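Local coordinates for twitching motility protein PilT (Aquifex aeolicus, PDB 2EYU) that probably works as an ATP-driven motor that retracts type IV pili and so powers twitching motility, at residues T41-I46 and I64-K69; R192-E197 and Q201-L206. The protein carries 1 engineered substitution. One frame throughout, in Å; residues are numbered along the deposited sequence.

Contact 1. Residues T41-I46 and I64-K69; sequences TIASMI and IEYVFK
The phenyl ring of Phe68 has Ile46 CG2 over one face and Tyr66 CD2 over the other, while its edge near CE2 and CZ meets the backbone carbonyl of Ala43. The Tyr66 ring carries Ala43 CB over one face, 4.1 Å from the ring centroid and 21° off the normal, a CH-pi contact. This is the P-loop NTPase fold: a sequence consistent with a Walker A motif runs into the first turn of helix 38-52, and the aromatic pair belongs to the loop between strands 56-61 and 74-79. The small Ala43 methyl sits where both rings can reach it, and Phe68 CZ approaches the same CB at 3.9 Å. Ile46 makes the second CH-pi contact, with CG2 4.0 Å from the Phe68 centroid. Its CG2 stands anti to the backbone N (CG1 at chi1 -69°), which sends that branch, and not CG1, over the ring. Exchanging Phe68 for an alanine would probably leave Ile46 CG2 without its aromatic face and the Tyr66 ring freer to turn. Beyond the pair, Phe68 rests on Val75 and Gln77 of strand 74-79, linking helix to strand through the loop, while Ile46 reaches Phe103 of strand 101-104 directly. The most intimate approach is polar against aromatic: Ala43 O lies close to the plane of the phenyl ring, 3.2 Å from Phe68 CE2.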
# COMPACT_ATOMS: atom_id res chain seq x y z
N THR A 41 0.90 8.49 4.13
CA THR A 41 1.93 7.45 4.20
C THR A 41 2.77 7.45 2.93
O THR A 41 3.98 7.58 2.97
CB THR A 41 1.26 6.09 4.45
OG1 THR A 41 0.66 6.21 5.76
CG2 THR A 41 2.23 4.90 4.53
N ILE A 42 2.10 7.31 1.81
CA ILE A 42 2.71 7.43 0.50
C ILE A 42 3.68 8.58 0.38
O ILE A 42 4.82 8.53 -0.11
CB ILE A 42 1.54 7.61 -0.49
CG1 ILE A 42 0.95 6.26 -0.91
CG2 ILE A 42 1.94 8.48 -1.67
CD1 ILE A 42 2.00 5.18 -0.72
N ALA A 43 3.21 9.75 0.85
CA ALA A 43 4.02 10.96 0.68
C ALA A 43 5.25 10.93 1.57
O ALA A 43 6.35 11.39 1.22
CB ALA A 43 3.09 12.14 0.93
N SER A 44 5.09 10.39 2.78
CA SER A 44 6.22 10.26 3.69
C SER A 44 7.26 9.28 3.14
O SER A 44 8.47 9.51 3.32
CB SER A 44 5.78 9.78 5.07
OG SER A 44 6.95 9.35 5.78
N MSE A 45 6.81 8.21 2.51
CA MSE A 45 7.70 7.20 1.92
C MSE A 45 8.36 7.73 0.66
O MSE A 45 9.55 7.55 0.41
CB MSE A 45 6.96 5.92 1.53
CG MSE A 45 6.33 5.12 2.64
SE MSE A 45 5.34 3.58 2.02
CE MSE A 45 6.95 2.75 1.33
N ILE A 46 7.64 8.42 -0.22
CA ILE A 46 8.32 9.01 -1.36
C ILE A 46 9.29 10.10 -0.94
O ILE A 46 10.40 10.28 -1.45
CB ILE A 46 7.27 9.58 -2.34
CG1 ILE A 46 6.44 8.50 -3.05
CG2 ILE A 46 7.91 10.52 -3.35
CD1 ILE A 46 5.32 9.15 -3.85
N ILE A 64 -3.01 17.13 -6.27
CA ILE A 64 -1.81 16.72 -5.53
C ILE A 64 -2.07 17.01 -4.07
O ILE A 64 -2.65 18.03 -3.67
CB ILE A 64 -0.56 17.42 -6.08
CG1 ILE A 64 -0.31 18.84 -5.58
CG2 ILE A 64 -0.61 17.38 -7.60
CD1 ILE A 64 0.62 18.88 -4.38
N GLU A 65 -1.69 16.07 -3.20
CA GLU A 65 -2.16 16.30 -1.83
C GLU A 65 -1.05 16.86 -0.97
O GLU A 65 -1.27 17.47 0.08
CB GLU A 65 -2.76 14.99 -1.30
CG GLU A 65 -4.22 14.83 -1.73
CD GLU A 65 -4.40 13.74 -2.77
OE1 GLU A 65 -3.91 12.61 -2.55
OE2 GLU A 65 -5.02 14.00 -3.83
N TYR A 66 0.18 16.68 -1.44
CA TYR A 66 1.34 17.24 -0.70
C TYR A 66 2.36 17.64 -1.75
O TYR A 66 2.52 16.92 -2.75
CB TYR A 66 1.78 16.21 0.29
CG TYR A 66 2.98 16.13 1.15
CD1 TYR A 66 2.82 15.70 2.48
CD2 TYR A 66 4.27 16.42 0.74
CE1 TYR A 66 3.89 15.59 3.34
CE2 TYR A 66 5.36 16.31 1.60
CZ TYR A 66 5.16 15.90 2.90
OH TYR A 66 6.22 15.78 3.77
N VAL A 67 3.03 18.77 -1.55
CA VAL A 67 4.02 19.16 -2.56
C VAL A 67 5.42 18.81 -2.08
O VAL A 67 5.85 19.04 -0.95
CB VAL A 67 3.97 20.65 -2.93
CG1 VAL A 67 2.53 21.14 -2.92
CG2 VAL A 67 4.85 21.45 -1.99
N PHE A 68 6.17 18.22 -3.01
CA PHE A 68 7.49 17.73 -2.58
C PHE A 68 8.56 18.79 -2.81
O PHE A 68 8.56 19.36 -3.90
CB PHE A 68 7.83 16.44 -3.32
CG PHE A 68 7.11 15.22 -2.74
CD1 PHE A 68 6.21 14.50 -3.50
CD2 PHE A 68 7.37 14.82 -1.45
CE1 PHE A 68 5.57 13.40 -2.96
CE2 PHE A 68 6.74 13.72 -0.90
CZ PHE A 68 5.84 13.01 -1.66
N LYS A 69 9.39 18.97 -1.80
CA LYS A 69 10.59 19.78 -1.71
C LYS A 69 11.60 19.30 -2.74
O LYS A 69 11.62 18.11 -3.08
CB LYS A 69 11.20 19.68 -0.31
CG LYS A 69 11.05 20.85 0.64
CD LYS A 69 12.38 21.31 1.21
CE LYS A 69 12.22 21.92 2.59
NZ LYS A 69 13.05 23.14 2.79

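Contact 2. Residues R192-E197 and Q201-L206; sequences RNLIRE and QQVYSL
Leu194 and Val203 form the centre of an antiparallel helical hairpin, in which helices 189-197 and 200-209 run back alongside each other after a short turn. The segment axes come within 9.3 Å, with 160° between their directions. Dispersion contacts between aliphatic groups join the two. Val203 presents one methyl, CG2, which lies 3.6 Å from Leu194 CB; the two side chains lie alongside each other, pointing opposite ways. The same methyl is 4.2 Å from Ile195 CG1, so it serves neighbouring residues on the facing helix. Leu194 divides its branches: CD1 meets Leu206 CD2 at 3.8 Å, the two side chains set nearly perpendicular, and CD2 comes 4.1 Å from Gln202 CB. With CG anti to its carbonyl carbon (chi1 -54°), Leu194 can spread both methyls over the partner helix. Gln202 lends the contact only aliphatic carbon, for its chain bends at chi2 (-86°) and carries the amide away.

Hydrogen bonding here runs along each helix, as in Leu206 N to Gln202 O at 2.9 Å, while Ser205 OG returns only weakly to Gln201 O. Charged and aromatic groups tie the hairpin to its surroundings: Arg192 donates to the backbone carbonyls of Ser159 and Leu162, and Arg196 bonds Ser159 OG and makes a cation-pi contact with Phe160. On the other helix, Tyr204 OH is hydrogen-bonded to Glu246.

The contact between the segments is thus carbon on carbon and depends on fit, not on directional bonds; Arg192, Arg196 and Tyr204 add polar bonds to neighbouring parts of the chain.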
# COMPACT_ATOMS: atom_id res chain seq x y z
N ARG A 192 4.33 -15.78 -1.69
CA ARG A 192 4.38 -15.67 -3.15
C ARG A 192 3.79 -16.90 -3.80
O ARG A 192 2.91 -16.84 -4.63
CB ARG A 192 5.83 -15.48 -3.58
CG ARG A 192 6.39 -14.19 -3.03
CD ARG A 192 7.47 -13.63 -3.96
NE ARG A 192 6.98 -12.46 -4.64
CZ ARG A 192 7.09 -11.18 -4.38
NH1 ARG A 192 7.75 -10.69 -3.35
NH2 ARG A 192 6.49 -10.36 -5.24
N ASN A 193 4.28 -18.06 -3.36
CA ASN A 193 3.72 -19.33 -3.80
C ASN A 193 2.22 -19.42 -3.60
O ASN A 193 1.43 -19.71 -4.50
CB ASN A 193 4.44 -20.43 -3.00
CG ASN A 193 3.63 -21.71 -3.01
OD1 ASN A 193 3.77 -22.51 -3.93
ND2 ASN A 193 2.76 -21.90 -2.02
N LEU A 194 1.76 -19.15 -2.36
CA LEU A 194 0.32 -19.29 -2.13
C LEU A 194 -0.49 -18.34 -2.99
O LEU A 194 -1.56 -18.72 -3.47
CB LEU A 194 -0.05 -19.08 -0.66
CG LEU A 194 0.69 -19.95 0.35
CD1 LEU A 194 0.73 -19.24 1.70
CD2 LEU A 194 0.06 -21.32 0.48
N ILE A 195 -0.00 -17.12 -3.25
CA ILE A 195 -0.73 -16.26 -4.19
C ILE A 195 -0.85 -16.91 -5.57
O ILE A 195 -1.87 -16.84 -6.26
CB ILE A 195 -0.04 -14.89 -4.25
CG1 ILE A 195 -0.16 -14.17 -2.91
CG2 ILE A 195 -0.57 -14.02 -5.38
CD1 ILE A 195 0.32 -12.74 -2.90
N ARG A 196 0.22 -17.57 -5.97
CA ARG A 196 0.33 -18.31 -7.22
C ARG A 196 -0.75 -19.38 -7.34
O ARG A 196 -1.51 -19.33 -8.31
CB ARG A 196 1.73 -18.92 -7.33
CG ARG A 196 2.54 -18.37 -8.48
CD ARG A 196 4.04 -18.56 -8.35
NE ARG A 196 4.73 -17.27 -8.22
CZ ARG A 196 5.81 -17.09 -7.48
NH1 ARG A 196 6.31 -18.11 -6.80
NH2 ARG A 196 6.39 -15.90 -7.41
N GLU A 197 -0.82 -20.29 -6.38
CA GLU A 197 -1.84 -21.30 -6.23
C GLU A 197 -3.20 -20.72 -5.83
O GLU A 197 -4.18 -21.47 -5.77
CB GLU A 197 -1.48 -22.33 -5.16
CG GLU A 197 -0.22 -23.13 -5.47
CD GLU A 197 1.00 -22.44 -4.89
OE1 GLU A 197 0.94 -22.04 -3.70
OE2 GLU A 197 2.00 -22.28 -5.62
N GLN A 201 -6.64 -17.76 1.59
CA GLN A 201 -7.03 -18.13 2.95
C GLN A 201 -5.80 -18.46 3.79
O GLN A 201 -5.67 -17.94 4.90
CB GLN A 201 -7.96 -19.34 2.96
CG GLN A 201 -9.27 -19.12 3.70
CD GLN A 201 -10.42 -19.82 2.99
OE1 GLN A 201 -10.29 -20.98 2.58
NE2 GLN A 201 -11.53 -19.12 2.82
N GLN A 202 -4.93 -19.30 3.23
CA GLN A 202 -3.66 -19.64 3.87
C GLN A 202 -2.69 -18.47 3.94
O GLN A 202 -1.88 -18.37 4.86
CB GLN A 202 -3.05 -20.83 3.11
CG GLN A 202 -4.01 -22.01 3.09
CD GLN A 202 -3.90 -22.91 4.31
OE1 GLN A 202 -3.26 -22.58 5.31
NE2 GLN A 202 -4.53 -24.08 4.25
N VAL A 203 -2.74 -17.52 3.00
CA VAL A 203 -1.92 -16.32 3.07
C VAL A 203 -2.26 -15.54 4.35
O VAL A 203 -1.36 -15.00 4.99
CB VAL A 203 -2.15 -15.40 1.86
CG1 VAL A 203 -1.61 -13.99 2.07
CG2 VAL A 203 -1.53 -16.02 0.60
N TYR A 204 -3.56 -15.50 4.67
CA TYR A 204 -3.99 -14.78 5.87
C TYR A 204 -3.47 -15.46 7.13
O TYR A 204 -2.90 -14.81 8.00
CB TYR A 204 -5.52 -14.65 5.95
CG TYR A 204 -5.98 -13.83 7.15
CD1 TYR A 204 -5.95 -12.45 7.10
CD2 TYR A 204 -6.42 -14.44 8.31
CE1 TYR A 204 -6.36 -11.67 8.18
CE2 TYR A 204 -6.84 -13.67 9.39
CZ TYR A 204 -6.81 -12.30 9.32
OH TYR A 204 -7.22 -11.53 10.40
N SER A 205 -3.66 -16.77 7.20
CA SER A 205 -3.14 -17.54 8.34
C SER A 205 -1.65 -17.27 8.47
O SER A 205 -1.08 -17.14 9.56
CB SER A 205 -3.39 -19.03 8.20
OG SER A 205 -4.67 -19.35 7.70
N LEU A 206 -0.93 -17.16 7.35
CA LEU A 206 0.49 -16.83 7.52
C LEU A 206 0.67 -15.39 7.98
O LEU A 206 1.73 -14.98 8.47
CB LEU A 206 1.22 -17.05 6.20
CG LEU A 206 2.31 -18.12 6.19
CD1 LEU A 206 1.78 -19.41 6.78
CD2 LEU A 206 2.84 -18.35 4.79

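The two contacts come in series along the chain, 41-46/64-69 closing before 192-197/201-206 opens, and lie on opposite sides of its centre. Their centres are 32 Å apart and their nearest atoms about 14 Å, so neither touches the other. Both belong to one domain built round a mixed sheet. Contact 1 packs helix 38-52, which follows strand 26-31, against the loop leading into the outermost strand 74-79; contact 2 belongs to the helices inserted between strands 179-185 and 216-217, at the other end of the strand order. Contact 1 lies near, without touching, the probable nucleotide-binding P-loop; contact 2 is a local hairpin, its segments 4 residues apart against 18 in contact 1.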